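Local coordinates for protein extracellular endo-alpha-(1->5)-L-arabinanase 1 (Bacillus subtilis, PDB 1UV4) that cleaves internal alpha-1,5-linked L-arabinofuranosyl bonds of arabinan during plant cell-wall degradation, as a secreted, calcium-containing five-bladed beta-propeller hydrolase, at residues Gly149-Gly154 against Gly181-Ala186; Ser153-Thr158 against Ser173-Pro178. All coordinates share one frame; numbering follows the deposited sequence.

Contact 1: Gly149-Gly154 against Gly181-Ala186; sequences GSFWSG and GGALEA
With CG set anti to its carbonyl carbon (chi1 -82°), the Phe151 ring lies over the loop that leads into Glu185. One face rests on Ala183, whose CA stands 3.8 Å from the ring centroid and 22° off the ring normal, a CH-pi contact; Ala183 CB also reaches Phe151 CZ at 3.7 Å. Gly182 O lies over the same face, toward the rim. The backbones meet in a single bridge between Ser150 and Glu185. Phe151 N donates to Leu184 O at 3.0 Å, with the N-H...O angle at 169°, while the second bond, from Ala186 N to Gly149 O, is weak. Ser150 carries its OG anti to the backbone N, alongside Glu185 CB, and a water 2.7 Å from Ser150 OG donates a weak bond to Glu185 OE1. A second water accepts from Trp152 N and donates to Gly181 O, linking the turn to the start of 181-186. Phe151 to Gly154 form a type II' turn, closed by Gly154 N on Phe151 O at 3.0 Å. Ser150, Phe151 and Trp152 probably bind arabinan, judged from relatives, and Glu185 is the inferred proton donor; the contact thus joins a likely substrate-binding loop to the catalytic acid's backbone. Asp133, inferred to modulate and orient that acid, also touches the Glu185 side chain. The loop lies between strands 144-148 and 155-160 of one propeller blade, whereas Glu185 belongs to strand 184-192 of the next, whose neighbour 195-203 packs against Phe151, Leu184 and Glu185.

Contact 2: Ser153-Thr158 against Ser173-Pro178; sequences SGIKLT and SIAARP. With EDO (1,2-ethanediol), chain F.
A classic beta bulge marks this antiparallel pairing of strands 155-160 and 170-175 within a propeller blade: Ile174 and Ala175 both face Ile155, and the register shifts by one before Lys156 pairs with Ser173. Two backbone bonds define it. Ile155 N donates to Ala175 O at 2.8 Å, and Ile155 O accepts from Ile174 N at 2.9 Å with an almost straight N-H...O angle of 177°. The short strand segments run at 137° to each other, well short of strict antiparallel alignment. On the face holding Ile155 and Ala175, Ile155 CG1 packs on Ala175 CB. Ile155 CG2, anti to the backbone N, instead meets Ile174 CG1 at 3.7 Å, the two side chains crossing obliquely. Ile174 CD1 continues to Leu157 CB at 4.0 Å, where the two side chains cross at about a right angle. Leu184 and Val200 of the next blade touch Ile155, while Leu198 touches Ile174 and Ala175, so this apolar patch joins two blades. On the face of Lys156 and Ser173 the contact across the strands is polar. Lys156 bends at chi2 (-56°) and then extends, bringing its ammonium group back beside the Ser153 hydroxyl. There NZ donates to Ser153 OG at 2.8 Å and to Ser173 OG at 2.9 Å; Ser153 OG is also hydrogen-bonded to Asn128 O. A 1,2-ethanediol, probably from the crystallisation liquor, bridges the same group: Ser173 OG lies 2.8 Å from its O1, and Lys156 NZ donates to its O2 at 3.1 Å.

Contact 1 and contact 2 share Ser153 and Gly154, where the loop 149-154 runs into strand 155-160, and their centres are about 7 Å apart. Arg177 ties them together: its NH1 lies 2.9 Å from Ala183 O and its O lies 2.9 Å from Gly182 N, both probable hydrogen bonds. Packing adds to this: Leu184 CD1 is 3.7 Å from Ala175 CB, and the Ile155 CD1 methyl rests 3.7 Å from the carbonyl Gly149 O. Contact 2 is also close to the catalytic region, the side chain of its Ile155 being about 5 Å from that of Glu185, the probable acid in contact 1. In contact 1 the side chain of Ala186 comes within about 5 Å of a calcium ion.

Contact 1: Gly149-Gly154 against Gly181-Ala186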
ATOM      1  N   GLY A 149       0.300   2.470   7.834  1.00 14.55           N
ATOM      2  CA  GLY A 149       0.903   3.670   8.407  1.00 13.93           C
ATOM      3  C   GLY A 149       1.500   4.651   7.424  1.00 13.31           C
ATOM      4  O   GLY A 149       1.796   4.349   6.277  1.00 14.16           O
ATOM      5  N   SER A 150       1.722   5.858   7.932  1.00 13.00           N
ATOM      6  CA  SER A 150       2.304   6.979   7.226  1.00 13.68           C
ATOM      7  C   SER A 150       2.629   8.065   8.233  1.00 12.71           C
ATOM      8  O   SER A 150       1.726   8.592   8.895  1.00 14.47           O
ATOM      9  CB  SER A 150       1.311   7.519   6.224  1.00 12.02           C
ATOM     10  OG  SER A 150       1.834   8.631   5.515  1.00 13.52           O
ATOM     11  N   PHE A 151       3.900   8.406   8.329  1.00 12.61           N
ATOM     12  CA  PHE A 151       4.383   9.506   9.181  1.00 12.94           C
ATOM     13  C   PHE A 151       4.104   9.232  10.654  1.00 12.30           C
ATOM     14  O   PHE A 151       3.801   8.094  11.038  1.00 13.35           O
ATOM     15  CB  PHE A 151       3.890  10.884   8.665  1.00 11.70           C
ATOM     16  CG  PHE A 151       4.715  11.424   7.548  1.00 12.57           C
ATOM     17  CD1 PHE A 151       4.537  10.987   6.252  1.00 14.80           C
ATOM     18  CD2 PHE A 151       5.761  12.301   7.811  1.00 12.44           C
ATOM     19  CE1 PHE A 151       5.320  11.502   5.228  1.00 14.87           C
ATOM     20  CE2 PHE A 151       6.552  12.824   6.774  1.00 14.56           C
ATOM     21  CZ  PHE A 151       6.329  12.410   5.491  1.00 15.19           C
ATOM     22  N   TRP A 152       4.331  10.225  11.494  1.00 12.65           N
ATOM     23  CA  TRP A 152       4.284  10.035  12.946  1.00 12.17           C
ATOM     24  C   TRP A 152       5.222   8.886  13.336  1.00 12.20           C
ATOM     25  O   TRP A 152       6.357   8.928  12.855  1.00 12.21           O
ATOM     26  CB  TRP A 152       2.866   9.947  13.455  1.00 13.99           C
ATOM     27  CG  TRP A 152       2.100  11.252  13.317  1.00 12.62           C
ATOM     28  CD1 TRP A 152       2.011  12.260  14.243  1.00 14.26           C
ATOM     29  CD2 TRP A 152       1.375  11.714  12.166  1.00 12.55           C
ATOM     30  NE1 TRP A 152       1.256  13.309  13.744  1.00 11.77           N
ATOM     31  CE2 TRP A 152       0.830  12.967  12.487  1.00 12.51           C
ATOM     32  CE3 TRP A 152       1.079  11.166  10.906  1.00 11.43           C
ATOM     33  CZ2 TRP A 152       0.047  13.712  11.592  1.00 11.32           C
ATOM     34  CZ3 TRP A 152       0.326  11.914  10.022  1.00 14.13           C
ATOM     35  CH2 TRP A 152      -0.192  13.154  10.360  1.00 12.77           C
ATOM     36  N   SER A 153       4.801   7.924  14.161  1.00 12.42           N
ATOM     37  CA  SER A 153       5.737   6.882  14.638  1.00 12.40           C
ATOM     38  C   SER A 153       5.830   5.721  13.631  1.00 13.08           C
ATOM     39  O   SER A 153       6.505   4.723  13.938  1.00 12.95           O
ATOM     40  CB  SER A 153       5.360   6.377  16.039  1.00 11.97           C
ATOM     41  OG  SER A 153       4.205   5.582  16.045  1.00 12.71           O
ATOM     42  N   GLY A 154       5.205   5.855  12.439  1.00 13.25           N
ATOM     43  CA  GLY A 154       5.479   4.939  11.338  1.00 14.11           C
ATOM     44  C   GLY A 154       4.512   3.802  11.099  1.00 13.47           C
ATOM     45  O   GLY A 154       3.320   3.914  11.238  1.00 13.27           O
ATOM     46  N   GLY A 181      11.895  12.614  10.674  1.00 14.39           N
ATOM     47  CA  GLY A 181      10.557  13.133  10.693  1.00 14.29           C
ATOM     48  C   GLY A 181       9.444  12.144  10.534  1.00 12.34           C
ATOM     49  O   GLY A 181       8.297  12.531  10.260  1.00 13.55           O
ATOM     50  N   GLY A 182       9.741  10.851  10.712  1.00 10.02           N
ATOM     51  CA  GLY A 182       8.769   9.803  10.471  1.00  9.56           C
ATOM     52  C   GLY A 182       8.394   9.674   9.019  1.00 10.76           C
ATOM     53  O   GLY A 182       7.349   9.148   8.697  1.00 11.08           O
ATOM     54  N   ALA A 183       9.282  10.070   8.107  1.00 10.01           N
ATOM     55  CA  ALA A 183       8.924  10.142   6.708  1.00 10.50           C
ATOM     56  C   ALA A 183       9.009   8.796   6.013  1.00 10.77           C
ATOM     57  O   ALA A 183       9.901   8.521   5.198  1.00 11.30           O
ATOM     58  CB  ALA A 183       9.759  11.196   6.010  1.00 11.06           C
ATOM     59  N   LEU A 184       8.068   7.931   6.353  1.00 11.36           N
ATOM     60  CA  LEU A 184       7.888   6.664   5.675  1.00 11.64           C
ATOM     61  C   LEU A 184       6.399   6.285   5.665  1.00 11.16           C
ATOM     62  O   LEU A 184       5.626   6.809   6.470  1.00 10.68           O
ATOM     63  CB  LEU A 184       8.719   5.548   6.299  1.00 11.21           C
ATOM     64  CG  LEU A 184       8.183   4.893   7.579  1.00 11.54           C
ATOM     65  CD1 LEU A 184       9.073   3.705   7.944  1.00 12.94           C
ATOM     66  CD2 LEU A 184       8.112   5.860   8.669  1.00 13.77           C
ATOM     67  N   GLU A 185       6.026   5.449   4.705  1.00 11.89           N
ATOM     68  CA  GLU A 185       4.632   5.094   4.463  1.00 12.39           C
ATOM     69  C   GLU A 185       4.524   3.816   3.666  1.00 11.95           C
ATOM     70  O   GLU A 185       5.501   3.261   3.215  1.00 12.21           O
ATOM     71  CB  GLU A 185       3.927   6.230   3.694  1.00 12.14           C
ATOM     72  CG  GLU A 185       4.458   6.440   2.276  1.00 13.59           C
ATOM     73  CD  GLU A 185       3.569   7.286   1.350  1.00 19.40           C
ATOM     74  OE1 GLU A 185       3.618   8.512   1.477  1.00 15.89           O
ATOM     75  OE2 GLU A 185       2.866   6.762   0.424  1.00 18.92           O
ATOM     76  N   ALA A 186       3.295   3.371   3.495  1.00 12.64           N
ATOM     77  CA  ALA A 186       2.974   2.454   2.376  1.00 13.35           C
ATOM     78  C   ALA A 186       3.691   1.128   2.520  1.00 12.71           C
ATOM     79  O   ALA A 186       4.371   0.679   1.638  1.00 13.81           O
ATOM     80  CB  ALA A 186       3.278   3.107   1.035  1.00 14.94           C
TER
HETATM   81  O   HOH W   1       1.251   9.041   2.899  1.00 33.86           O
HETATM   82  O   HOH W   2       5.813  12.647  11.582  1.00 21.41           O

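Contact 2: Ser153-Thr158 against Ser173-Pro178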
ATOM      1  N   SER A 153       4.801   7.924  14.161  1.00 12.42           N
ATOM      2  CA  SER A 153       5.737   6.882  14.638  1.00 12.40           C
ATOM      3  C   SER A 153       5.830   5.721  13.631  1.00 13.08           C
ATOM      4  O   SER A 153       6.505   4.723  13.938  1.00 12.95           O
ATOM      5  CB  SER A 153       5.360   6.377  16.039  1.00 11.97           C
ATOM      6  OG  SER A 153       4.205   5.582  16.045  1.00 12.71           O
ATOM      7  N   GLY A 154       5.205   5.855  12.439  1.00 13.25           N
ATOM      8  CA  GLY A 154       5.479   4.939  11.338  1.00 14.11           C
ATOM      9  C   GLY A 154       4.512   3.802  11.099  1.00 13.47           C
ATOM     10  O   GLY A 154       3.320   3.914  11.238  1.00 13.27           O
ATOM     11  N   ILE A 155       5.090   2.652  10.769  1.00 13.44           N
ATOM     12  CA  ILE A 155       4.369   1.469  10.326  1.00 13.33           C
ATOM     13  C   ILE A 155       3.997   0.541  11.462  1.00 12.78           C
ATOM     14  O   ILE A 155       4.815   0.198  12.316  1.00 13.96           O
ATOM     15  CB  ILE A 155       5.218   0.720   9.309  1.00 12.80           C
ATOM     16  CG1 ILE A 155       5.703   1.711   8.226  1.00 14.40           C
ATOM     17  CG2 ILE A 155       4.441  -0.445   8.670  1.00 15.01           C
ATOM     18  CD1 ILE A 155       4.690   2.447   7.478  1.00 16.30           C
ATOM     19  N   LYS A 156       2.691   0.210  11.457  1.00 12.57           N
ATOM     20  CA  LYS A 156       2.076  -0.631  12.475  1.00 12.48           C
ATOM     21  C   LYS A 156       1.589  -1.929  11.842  1.00 13.27           C
ATOM     22  O   LYS A 156       1.403  -2.004  10.643  1.00 13.43           O
ATOM     23  CB  LYS A 156       0.919   0.087  13.115  1.00 14.52           C
ATOM     24  CG  LYS A 156       1.237   1.488  13.681  1.00 14.22           C
ATOM     25  CD  LYS A 156       2.370   1.495  14.685  1.00 14.00           C
ATOM     26  CE  LYS A 156       2.756   2.875  15.093  1.00 12.35           C
ATOM     27  NZ  LYS A 156       3.832   2.838  16.124  1.00 14.36           N
ATOM     28  N   LEU A 157       1.333  -2.897  12.709  1.00 13.03           N
ATOM     29  CA  LEU A 157       0.940  -4.254  12.330  1.00 13.11           C
ATOM     30  C   LEU A 157      -0.030  -4.846  13.360  1.00 13.49           C
ATOM     31  O   LEU A 157       0.203  -4.746  14.533  1.00 14.20           O
ATOM     32  CB  LEU A 157       2.171  -5.129  12.212  1.00 14.36           C
ATOM     33  CG  LEU A 157       1.973  -6.596  11.888  1.00 14.00           C
ATOM     34  CD1 LEU A 157       1.574  -6.776  10.457  1.00 15.50           C
ATOM     35  CD2 LEU A 157       3.243  -7.403  12.240  1.00 16.04           C
ATOM     36  N   THR A 158      -1.130  -5.425  12.868  1.00 13.94           N
ATOM     37  CA  THR A 158      -2.039  -6.158  13.717  1.00 13.20           C
ATOM     38  C   THR A 158      -2.419  -7.475  13.028  1.00 12.48           C
ATOM     39  O   THR A 158      -2.574  -7.546  11.811  1.00 13.91           O
ATOM     40  CB  THR A 158      -3.310  -5.329  14.036  1.00 13.81           C
ATOM     41  OG1 THR A 158      -4.216  -6.085  14.844  1.00 13.40           O
ATOM     42  CG2 THR A 158      -4.052  -4.960  12.761  1.00 15.07           C
ATOM     43  N   SER A 173       4.613  -2.289  16.328  1.00 13.66           N
ATOM     44  CA  SER A 173       5.411  -1.328  15.561  1.00 13.45           C
ATOM     45  C   SER A 173       6.499  -2.047  14.803  1.00 13.08           C
ATOM     46  O   SER A 173       7.254  -2.801  15.375  1.00 13.55           O
ATOM     47  CB  SER A 173       6.036  -0.305  16.497  1.00 12.22           C
ATOM     48  OG  SER A 173       5.025   0.401  17.173  1.00 14.03           O
ATOM     49  N   ILE A 174       6.570  -1.819  13.485  1.00 12.02           N
ATOM     50  CA  ILE A 174       7.543  -2.557  12.656  1.00 11.89           C
ATOM     51  C   ILE A 174       8.495  -1.723  11.798  1.00 11.94           C
ATOM     52  O   ILE A 174       9.518  -2.249  11.347  1.00 12.18           O
ATOM     53  CB  ILE A 174       6.849  -3.646  11.786  1.00 13.34           C
ATOM     54  CG1 ILE A 174       5.821  -3.071  10.840  1.00 12.74           C
ATOM     55  CG2 ILE A 174       6.265  -4.747  12.678  1.00 13.72           C
ATOM     56  CD1 ILE A 174       5.270  -4.102   9.846  1.00 13.68           C
ATOM     57  N   ALA A 175       8.216  -0.424  11.602  1.00 12.44           N
ATOM     58  CA  ALA A 175       9.192   0.459  10.951  1.00 12.16           C
ATOM     59  C   ALA A 175       8.925   1.879  11.344  1.00 12.70           C
ATOM     60  O   ALA A 175       7.784   2.270  11.533  1.00 13.08           O
ATOM     61  CB  ALA A 175       9.215   0.326   9.389  1.00 12.45           C
ATOM     62  N   ALA A 176      10.005   2.635  11.523  1.00 12.25           N
ATOM     63  CA  ALA A 176       9.898   4.052  11.919  1.00 12.32           C
ATOM     64  C   ALA A 176      11.114   4.808  11.391  1.00 11.76           C
ATOM     65  O   ALA A 176      12.165   4.231  11.134  1.00 12.26           O
ATOM     66  CB  ALA A 176       9.846   4.132  13.439  1.00 12.08           C
ATOM     67  N   ARG A 177      11.003   6.136  11.288  1.00 11.56           N
ATOM     68  CA  ARG A 177      12.145   6.986  11.001  1.00 12.20           C
ATOM     69  C   ARG A 177      12.208   8.113  12.023  1.00 13.29           C
ATOM     70  O   ARG A 177      11.952   9.260  11.703  1.00 12.88           O
ATOM     71  CB  ARG A 177      12.117   7.553   9.601  1.00 12.03           C
ATOM     72  CG  ARG A 177      12.104   6.488   8.497  1.00 13.16           C
ATOM     73  CD  ARG A 177      12.163   7.119   7.147  1.00 14.53           C
ATOM     74  NE  ARG A 177      13.484   7.570   6.789  1.00 14.72           N
ATOM     75  CZ  ARG A 177      13.742   8.423   5.813  1.00 14.49           C
ATOM     76  NH1 ARG A 177      12.748   8.968   5.112  1.00 14.50           N
ATOM     77  NH2 ARG A 177      14.997   8.755   5.542  1.00 17.44           N
ATOM     78  N   PRO A 178      12.603   7.763  13.250  1.00 14.89           N
ATOM     79  CA  PRO A 178      12.554   8.716  14.383  1.00 14.93           C
ATOM     80  C   PRO A 178      13.400   9.955  14.166  1.00 15.70           C
ATOM     81  O   PRO A 178      13.034  11.019  14.731  1.00 15.98           O
ATOM     82  CB  PRO A 178      13.072   7.883  15.559  1.00 16.16           C
ATOM     83  CG  PRO A 178      13.754   6.710  14.953  1.00 16.87           C
ATOM     84  CD  PRO A 178      13.098   6.441  13.673  1.00 15.75           C
TER
HETATM   85  C1  EDO F1296       2.396  -0.228  19.493  1.00 34.14           C
HETATM   86  O1  EDO F1296       3.660  -0.808  19.237  1.00 31.82           O
HETATM   87  C2  EDO F1296       1.919   0.495  18.259  1.00 36.61           C
HETATM   88  O2  EDO F1296       2.079   1.879  18.447  1.00 32.44           O